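Paenibacillus xanthan lyase (Paenibacillus, PDB 6F2P) probably cleaves, by beta-elimination, the terminal mannosyl-glucuronosyl linkage in the side chains of xanthan, as a multidomain lyase of polysaccharide lyase family 8. Local coordinates at residues 464-469 and 654-659; 489-494 and 634-639; 511-516 and 557-562. One frame throughout, in Å; residues are numbered along the deposited sequence.

Interaction 1: 464-469 and 654-659; sequences GQYGVS and LNVTGI
Y466 and L654 meet from opposite directions, the leucine setting CD1 over one face of the tyrosine ring. CD1 sits 3.9 Å from the centroid of the Y466 ring and 18° off the ring normal, a CH-pi contact displaced toward the rim on the hydroxyl side. The second branch reaches past the ring, with L654 CD2 3.6 Å from Y466 OH. V656 approaches roughly at right angles to the tyrosine side chain, and its CG2 lies 3.8 Å from Y466 CD2, neither squarely over the face nor at the edge. On the opposite face the ring is backed by Q465 CB, 3.8 Å above its plane, so the aromatic is held flat between its own neighbour and L654. With CG anti to the carbonyl carbon (chi1 -46°), the ring is put between Q465 CB and L654 CD1. With an alanine here, L654 CD1 and V656 CG2 would probably lose the surface they rest on, leaving a gap between the strands.

Farther along, the packing thins. V468 CG1 is 4.3 Å from G658 CA, and the glycine, having no side chain, makes room for the valine. This looser end is nonetheless buried, V468 also packing on S679 and M681, whereas the tight end runs out to partly exposed L654, whose backbone N is hydrogen-bonded to the calcium ligand E651.

Strands 466-469 and 656-659 run nearly parallel, 17° apart, with axes 7.1 Å from each other at closest approach. They belong to different sheets; side chains meet side chains at the Y466 end, and backbone of G658 and I659 at the V468 end. Such face packing of beta sheets joins the super-sandwich domain to the C-terminal beta-sandwich domain of a family 8 polysaccharide lyase.

Interaction 2: 489-494 and 634-639; sequences FDDEIV and TPQISI. With CA (calcium ion), chain B.
A calcium site bridges E492 and Q636, tying a turn between two strands of the super-sandwich domain to the chain just after helix 625-633. E492 grips the ion with both carboxylate oxygens, OE1 and OE2 each 2.5 Å from the calcium. From the other segment Q636 OE1 binds at 2.3 Å, next to E492 OE2, the amide plane turned 71° from the E492 carboxylate. D490 and D491 each add OD1, and E651 completes the set of six oxygens, so the crowding of acidic groups is probably offset by the ion.

The bend of E492 at chi2, -92°, brings its carboxylate round to the metal. D491 N steadies OE1 with a nearly straight hydrogen bond (165°) that arrives from above the carboxylate plane, while the hydroxyl of Y631 bonds to OE2.

Next to the metal site the contact becomes apolar. V494 and I637 reach toward each other tip to tip, V494 CG2 lying 3.9 Å from I637 CG2. That same I637 methyl is 4.1 Å from F489 CE2, set obliquely to the ring. Metal ligation beside aliphatic packing is consistent with a structural calcium site that ties the super-sandwich sheet to the C-terminal beta-sandwich sheet.

Interaction 3: 511-516 and 557-562; sequences IVENRK and SDIGYY
E513 and Y561 face each other across the interior of the super-sandwich, one from each of two sheets whose strands 513-516 and 559-562 run nearly antiparallel, their axes 11.0 Å apart at closest approach. The tyrosine hydroxyl donates to E513, Y561 OH lying 2.7 Å from OE1 and using that oxygen's anti lone pair. OE1 is near the plane of the ring at its edge, and the carboxylate stands 88° to that ring, almost perpendicular. Alongside, V512 CG1 comes to 3.5 Å from Y561 CD2, obliquely to the ring.

The next pair is I559 and R515, which cross at about a right angle. The isoleucine lays CD1 over one face of the guanidinium, 3.7 Å from R515 NE, and the same methyl also touches E513 OE1.

Farther out come the groups that position these. E513 has CG anti to its backbone nitrogen (chi1 -174°) and then bends at chi2, which swings OE2 back to accept from N514 N; both oxygens of this buried carboxylate thus have a donor. A classic beta bulge sets V512 and E513 opposite L602 of strand 595-607, and I548 and L619 pack on Y561. The R515 guanidinium is tied by NH1 to the carbonyl oxygen of L414, while R515 NE donates to a water in the guanidinium plane, 2.6 Å away, which in turn gives a weak hydrogen bond to S557 O.

The three contacts nest along the chain: interaction 3 lies within the loop closed by interaction 2, which lies within that closed by interaction 1. All reach the same nine-stranded antiparallel sheet, through strands 466-474, 493-501 and 559-563. Interactions 1 and 2 join it to the seven-stranded sheet of strands 637-642 and 656-661; interaction 3 joins it to the five-stranded sheet holding 508-516. Centres of interactions 1 and 2 are about 10 Å apart, and L654 packs directly on D490. The centres of interactions 2 and 3 are about 16 Å apart, yet they touch where P635 meets Y562. One sheet thus serves both the super-sandwich interior and the interdomain junction.

Interaction 1: 464-469 and 654-659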
loop_
_atom_site.group_PDB
_atom_site.type_symbol
_atom_site.label_atom_id
_atom_site.label_comp_id
_atom_site.label_asym_id
_atom_site.label_seq_id
_atom_site.Cartn_x
_atom_site.Cartn_y
_atom_site.Cartn_z
ATOM N N GLY A 464 10.731 11.762 -2.614
ATOM C CA GLY A 464 11.365 10.520 -2.221
ATOM C C GLY A 464 12.034 10.585 -0.856
ATOM O O GLY A 464 12.900 9.762 -0.566
ATOM N N GLN A 465 11.623 11.545 -0.022
ATOM C CA GLN A 465 12.277 11.811 1.264
ATOM C C GLN A 465 11.306 12.011 2.438
ATOM O O GLN A 465 11.649 11.771 3.594
ATOM C CB GLN A 465 13.150 13.060 1.156
ATOM C CG GLN A 465 14.325 12.937 0.215
ATOM C CD GLN A 465 15.330 14.034 0.445
ATOM O OE1 GLN A 465 15.852 14.192 1.555
ATOM N NE2 GLN A 465 15.595 14.822 -0.597
ATOM N N TYR A 466 10.102 12.475 2.142
ATOM C CA TYR A 466 9.153 12.810 3.194
ATOM C C TYR A 466 7.875 12.026 2.950
ATOM O O TYR A 466 7.479 11.798 1.808
ATOM C CB TYR A 466 8.893 14.330 3.223
ATOM C CG TYR A 466 10.171 15.135 3.150
ATOM C CD1 TYR A 466 11.219 14.882 4.027
ATOM C CD2 TYR A 466 10.349 16.124 2.182
ATOM C CE1 TYR A 466 12.405 15.600 3.959
ATOM C CE2 TYR A 466 11.538 16.856 2.105
ATOM C CZ TYR A 466 12.559 16.586 2.999
ATOM O OH TYR A 466 13.741 17.289 2.932
ATOM N N GLY A 467 7.232 11.587 4.019
ATOM C CA GLY A 467 6.083 10.728 3.855
ATOM C C GLY A 467 5.086 10.898 4.971
ATOM O O GLY A 467 5.389 11.473 6.023
ATOM N N VAL A 468 3.885 10.395 4.723
ATOM C CA VAL A 468 2.818 10.393 5.698
ATOM C C VAL A 468 2.102 9.053 5.562
ATOM O O VAL A 468 1.808 8.613 4.442
ATOM C CB VAL A 468 1.836 11.572 5.456
ATOM C CG1 VAL A 468 1.461 11.661 3.992
ATOM C CG2 VAL A 468 0.593 11.438 6.325
ATOM N N SER A 469 1.852 8.387 6.689
ATOM C CA SER A 469 1.108 7.134 6.668
ATOM C C SER A 469 -0.016 7.166 7.666
ATOM O O SER A 469 0.003 7.944 8.626
ATOM C CB SER A 469 2.005 5.949 6.999
ATOM O OG SER A 469 3.008 5.761 6.024
ATOM N N LEU A 654 10.384 23.036 5.998
ATOM C CA LEU A 654 10.390 22.389 4.689
ATOM C C LEU A 654 9.234 22.867 3.814
ATOM O O LEU A 654 9.229 22.666 2.593
ATOM C CB LEU A 654 10.283 20.875 4.864
ATOM C CG LEU A 654 11.438 20.136 5.532
ATOM C CD1 LEU A 654 11.079 18.670 5.699
ATOM C CD2 LEU A 654 12.678 20.285 4.685
ATOM N N ASN A 655 8.251 23.491 4.451
ATOM C CA ASN A 655 6.973 23.762 3.808
ATOM C C ASN A 655 6.389 22.511 3.147
ATOM O O ASN A 655 5.875 22.550 2.025
ATOM C CB ASN A 655 7.096 24.937 2.839
ATOM C CG ASN A 655 7.464 26.222 3.552
ATOM O OD1 ASN A 655 6.769 26.644 4.485
ATOM N ND2 ASN A 655 8.579 26.833 3.147
ATOM N N VAL A 656 6.494 21.397 3.870
ATOM C CA VAL A 656 5.886 20.133 3.470
ATOM C C VAL A 656 4.707 19.852 4.388
ATOM O O VAL A 656 4.831 19.933 5.613
ATOM C CB VAL A 656 6.881 18.973 3.580
ATOM C CG1 VAL A 656 6.156 17.637 3.449
ATOM C CG2 VAL A 656 7.973 19.105 2.530
ATOM N N THR A 657 3.557 19.545 3.800
ATOM C CA THR A 657 2.368 19.242 4.586
ATOM C C THR A 657 1.906 17.832 4.272
ATOM O O THR A 657 1.896 17.422 3.117
ATOM C CB THR A 657 1.217 20.221 4.271
ATOM O OG1 THR A 657 1.694 21.577 4.320
ATOM C CG2 THR A 657 0.084 20.042 5.254
ATOM N N GLY A 658 1.543 17.079 5.306
ATOM C CA GLY A 658 0.965 15.761 5.121
ATOM C C GLY A 658 -0.450 15.746 5.672
ATOM O O GLY A 658 -0.715 16.313 6.741
ATOM N N ILE A 659 -1.371 15.116 4.945
ATOM C CA ILE A 659 -2.756 15.028 5.391
ATOM C C ILE A 659 -3.366 13.654 5.142
ATOM O O ILE A 659 -3.271 13.127 4.039
ATOM C CB ILE A 659 -3.650 16.016 4.641
ATOM C CG1 ILE A 659 -3.047 17.425 4.645
ATOM C CG2 ILE A 659 -5.060 15.988 5.229
ATOM C CD1 ILE A 659 -3.832 18.429 3.818
#

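Interaction 2: 489-494 and 634-639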
loop_
_atom_site.group_PDB
_atom_site.type_symbol
_atom_site.label_atom_id
_atom_site.label_comp_id
_atom_site.label_asym_id
_atom_site.label_seq_id
_atom_site.Cartn_x
_atom_site.Cartn_y
_atom_site.Cartn_z
ATOM N N PHE A 489 9.346 13.559 8.477
ATOM C CA PHE A 489 9.994 14.660 7.759
ATOM C C PHE A 489 11.510 14.526 7.723
ATOM O O PHE A 489 12.027 13.424 7.556
ATOM C CB PHE A 489 9.566 16.014 8.332
ATOM C CG PHE A 489 8.076 16.254 8.263
ATOM C CD1 PHE A 489 7.436 16.383 7.039
ATOM C CD2 PHE A 489 7.319 16.339 9.419
ATOM C CE1 PHE A 489 6.059 16.605 6.968
ATOM C CE2 PHE A 489 5.949 16.558 9.362
ATOM C CZ PHE A 489 5.317 16.694 8.133
ATOM N N ASP A 490 12.231 15.635 7.860
ATOM C CA ASP A 490 13.688 15.554 7.737
ATOM C C ASP A 490 14.388 15.035 8.997
ATOM O O ASP A 490 15.364 14.302 8.900
ATOM C CB ASP A 490 14.302 16.883 7.269
ATOM C CG ASP A 490 13.902 18.046 8.139
ATOM O OD1 ASP A 490 12.843 17.949 8.778
ATOM O OD2 ASP A 490 14.636 19.058 8.185
ATOM N N ASP A 491 13.894 15.410 10.173
ATOM C CA ASP A 491 14.544 15.013 11.418
ATOM C C ASP A 491 13.535 14.828 12.540
ATOM O O ASP A 491 13.902 14.806 13.705
ATOM C CB ASP A 491 15.618 16.029 11.833
ATOM C CG ASP A 491 15.065 17.442 12.011
ATOM O OD1 ASP A 491 13.859 17.665 11.767
ATOM O OD2 ASP A 491 15.856 18.343 12.356
ATOM N N GLU A 492 12.262 14.708 12.188
ATOM C CA GLU A 492 11.237 14.432 13.184
ATOM C C GLU A 492 10.189 13.495 12.625
ATOM O O GLU A 492 9.992 13.425 11.410
ATOM C CB GLU A 492 10.557 15.720 13.663
ATOM C CG GLU A 492 9.789 16.472 12.593
ATOM C CD GLU A 492 10.638 17.525 11.896
ATOM O OE1 GLU A 492 11.248 17.191 10.861
ATOM O OE2 GLU A 492 10.702 18.683 12.379
ATOM N N ILE A 493 9.530 12.772 13.525
ATOM C CA ILE A 493 8.334 12.018 13.186
ATOM C C ILE A 493 7.184 12.485 14.063
ATOM O O ILE A 493 7.290 12.482 15.287
ATOM C CB ILE A 493 8.517 10.511 13.403
ATOM C CG1 ILE A 493 9.622 9.974 12.496
ATOM C CG2 ILE A 493 7.212 9.784 13.137
ATOM C CD1 ILE A 493 10.822 9.483 13.248
ATOM N N VAL A 494 6.091 12.908 13.447
ATOM C CA VAL A 494 4.928 13.287 14.231
ATOM C C VAL A 494 3.937 12.135 14.216
ATOM O O VAL A 494 3.625 11.590 13.151
ATOM C CB VAL A 494 4.256 14.565 13.696
ATOM C CG1 VAL A 494 3.048 14.928 14.552
ATOM C CG2 VAL A 494 5.257 15.719 13.651
ATOM N N THR A 634 10.047 26.241 20.047
ATOM C CA THR A 634 9.687 26.724 18.727
ATOM C C THR A 634 9.685 25.536 17.763
ATOM O O THR A 634 10.663 25.287 17.062
ATOM C CB THR A 634 10.640 27.856 18.251
ATOM O OG1 THR A 634 11.996 27.447 18.430
ATOM C CG2 THR A 634 10.429 29.104 19.076
ATOM N N PRO A 635 8.579 24.778 17.753
ATOM C CA PRO A 635 8.461 23.541 16.974
ATOM C C PRO A 635 8.524 23.821 15.494
ATOM O O PRO A 635 7.946 24.803 15.048
ATOM C CB PRO A 635 7.060 23.031 17.328
ATOM C CG PRO A 635 6.714 23.703 18.606
ATOM C CD PRO A 635 7.375 25.039 18.555
ATOM N N GLN A 636 9.209 22.957 14.751
ATOM C CA GLN A 636 9.275 23.081 13.305
ATOM C C GLN A 636 8.055 22.427 12.645
ATOM O O GLN A 636 7.977 22.361 11.419
ATOM C CB GLN A 636 10.556 22.447 12.768
ATOM C CG GLN A 636 11.819 22.804 13.535
ATOM C CD GLN A 636 12.979 21.916 13.150
ATOM O OE1 GLN A 636 12.858 21.076 12.265
ATOM N NE2 GLN A 636 14.106 22.083 13.821
ATOM N N ILE A 637 7.109 21.942 13.453
ATOM C CA ILE A 637 5.864 21.380 12.915
ATOM C C ILE A 637 4.625 22.071 13.483
ATOM O O ILE A 637 4.652 22.597 14.595
ATOM C CB ILE A 637 5.745 19.853 13.162
ATOM C CG1 ILE A 637 5.743 19.551 14.661
ATOM C CG2 ILE A 637 6.859 19.089 12.447
ATOM C CD1 ILE A 637 4.375 19.221 15.216
ATOM N N SER A 638 3.539 22.063 12.718
ATOM C CA SER A 638 2.271 22.595 13.200
ATOM C C SER A 638 1.137 21.641 12.891
ATOM O O SER A 638 0.897 21.292 11.741
ATOM C CB SER A 638 1.992 23.965 12.601
ATOM O OG SER A 638 2.977 24.876 13.043
ATOM N N ILE A 639 0.445 21.201 13.927
ATOM C CA ILE A 639 -0.646 20.273 13.729
ATOM C C ILE A 639 -1.858 21.083 13.306
ATOM O O ILE A 639 -2.356 21.912 14.064
ATOM C CB ILE A 639 -0.892 19.429 14.995
ATOM C CG1 ILE A 639 0.326 18.531 15.247
ATOM C CG2 ILE A 639 -2.139 18.586 14.854
ATOM C CD1 ILE A 639 0.369 17.912 16.620
HETATM CA CA CA B . 12.495 19.382 10.784
#

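Interaction 3: 511-516 and 557-562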
loop_
_atom_site.group_PDB
_atom_site.type_symbol
_atom_site.label_atom_id
_atom_site.label_comp_id
_atom_site.label_asym_id
_atom_site.label_seq_id
_atom_site.Cartn_x
_atom_site.Cartn_y
_atom_site.Cartn_z
ATOM N N ILE A 511 1.373 3.364 23.173
ATOM C CA ILE A 511 2.753 3.276 23.630
ATOM C C ILE A 511 3.659 4.220 22.865
ATOM O O ILE A 511 3.817 4.089 21.651
ATOM C CB ILE A 511 3.311 1.845 23.515
ATOM C CG1 ILE A 511 2.304 0.823 24.063
ATOM C CG2 ILE A 511 4.657 1.751 24.213
ATOM C CD1 ILE A 511 1.809 1.124 25.459
ATOM N N VAL A 512 4.252 5.175 23.573
ATOM C CA VAL A 512 5.176 6.104 22.930
ATOM C C VAL A 512 6.541 5.456 22.750
ATOM O O VAL A 512 7.175 5.580 21.695
ATOM C CB VAL A 512 5.340 7.414 23.729
ATOM C CG1 VAL A 512 6.530 8.210 23.209
ATOM C CG2 VAL A 512 4.084 8.243 23.649
ATOM N N GLU A 513 6.984 4.755 23.785
ATOM C CA GLU A 513 8.325 4.195 23.805
ATOM C C GLU A 513 8.351 2.911 24.626
ATOM O O GLU A 513 7.538 2.723 25.536
ATOM C CB GLU A 513 9.297 5.229 24.374
ATOM C CG GLU A 513 10.755 4.837 24.331
ATOM C CD GLU A 513 11.197 4.316 22.972
ATOM O OE1 GLU A 513 11.724 5.114 22.169
ATOM O OE2 GLU A 513 11.039 3.103 22.711
ATOM N N ASN A 514 9.260 2.010 24.271
ATOM C CA ASN A 514 9.592 0.875 25.117
ATOM C C ASN A 514 11.009 0.460 24.771
ATOM O O ASN A 514 11.218 -0.521 24.075
ATOM C CB ASN A 514 8.610 -0.287 24.926
ATOM C CG ASN A 514 8.646 -1.264 26.091
ATOM O OD1 ASN A 514 9.595 -1.267 26.872
ATOM N ND2 ASN A 514 7.613 -2.086 26.220
ATOM N N ARG A 515 11.982 1.233 25.242
ATOM C CA ARG A 515 13.352 1.116 24.759
ATOM C C ARG A 515 14.195 0.246 25.661
ATOM O O ARG A 515 14.127 0.371 26.880
ATOM C CB ARG A 515 13.997 2.502 24.698
ATOM C CG ARG A 515 15.280 2.569 23.880
ATOM C CD ARG A 515 14.955 2.621 22.397
ATOM N NE ARG A 515 16.149 2.717 21.564
ATOM C CZ ARG A 515 16.134 2.583 20.242
ATOM N NH1 ARG A 515 14.988 2.348 19.625
ATOM N NH2 ARG A 515 17.259 2.674 19.541
ATOM N N LYS A 516 15.012 -0.618 25.065
ATOM C CA LYS A 516 15.961 -1.398 25.848
ATOM C C LYS A 516 17.148 -0.528 26.228
ATOM O O LYS A 516 17.666 0.218 25.399
ATOM C CB LYS A 516 16.439 -2.628 25.084
ATOM C CG LYS A 516 17.018 -3.693 25.992
ATOM C CD LYS A 516 18.112 -4.460 25.311
ATOM C CE LYS A 516 17.613 -5.119 24.060
ATOM N NZ LYS A 516 18.762 -5.560 23.238
ATOM N N SER A 557 22.524 7.662 19.671
ATOM C CA SER A 557 21.249 6.998 19.952
ATOM C C SER A 557 20.341 7.663 21.001
ATOM O O SER A 557 19.439 7.016 21.529
ATOM C CB SER A 557 21.480 5.525 20.304
ATOM O OG SER A 557 22.343 5.410 21.416
ATOM N N ASP A 558 20.568 8.941 21.299
ATOM C CA ASP A 558 19.621 9.713 22.111
ATOM C C ASP A 558 18.265 9.705 21.419
ATOM O O ASP A 558 18.202 9.635 20.195
ATOM C CB ASP A 558 20.061 11.173 22.216
ATOM C CG ASP A 558 21.185 11.391 23.202
ATOM O OD1 ASP A 558 21.876 10.419 23.579
ATOM O OD2 ASP A 558 21.380 12.565 23.590
ATOM N N ILE A 559 17.182 9.775 22.186
ATOM C CA ILE A 559 15.861 9.995 21.597
ATOM C C ILE A 559 15.101 11.108 22.330
ATOM O O ILE A 559 15.047 11.134 23.561
ATOM C CB ILE A 559 15.006 8.714 21.563
ATOM C CG1 ILE A 559 15.827 7.536 21.025
ATOM C CG2 ILE A 559 13.740 8.939 20.731
ATOM C CD1 ILE A 559 15.103 6.213 21.073
ATOM N N GLY A 560 14.541 12.043 21.566
ATOM C CA GLY A 560 13.750 13.119 22.129
ATOM C C GLY A 560 12.274 12.856 21.904
ATOM O O GLY A 560 11.909 12.162 20.960
ATOM N N TYR A 561 11.424 13.387 22.779
ATOM C CA TYR A 561 9.981 13.252 22.619
ATOM C C TYR A 561 9.325 14.584 22.959
ATOM O O TYR A 561 9.452 15.083 24.070
ATOM C CB TYR A 561 9.412 12.160 23.524
ATOM C CG TYR A 561 10.182 10.862 23.508
ATOM C CD1 TYR A 561 11.407 10.751 24.161
ATOM C CD2 TYR A 561 9.674 9.736 22.868
ATOM C CE1 TYR A 561 12.119 9.573 24.156
ATOM C CE2 TYR A 561 10.383 8.542 22.862
ATOM C CZ TYR A 561 11.608 8.477 23.510
ATOM O OH TYR A 561 12.343 7.324 23.523
ATOM N N TYR A 562 8.625 15.165 22.000
ATOM C CA TYR A 562 7.950 16.420 22.242
ATOM C C TYR A 562 6.455 16.147 22.271
ATOM O O TYR A 562 5.942 15.390 21.450
ATOM C CB TYR A 562 8.355 17.448 21.178
ATOM C CG TYR A 562 7.393 18.597 20.985
ATOM C CD1 TYR A 562 7.039 19.424 22.042
ATOM C CD2 TYR A 562 6.856 18.864 19.733
ATOM C CE1 TYR A 562 6.153 20.465 21.863
ATOM C CE2 TYR A 562 5.976 19.904 19.541
ATOM C CZ TYR A 562 5.624 20.702 20.605
ATOM O OH TYR A 562 4.739 21.743 20.401
HETATM O O HOH W 1 18.526 3.677 21.848
#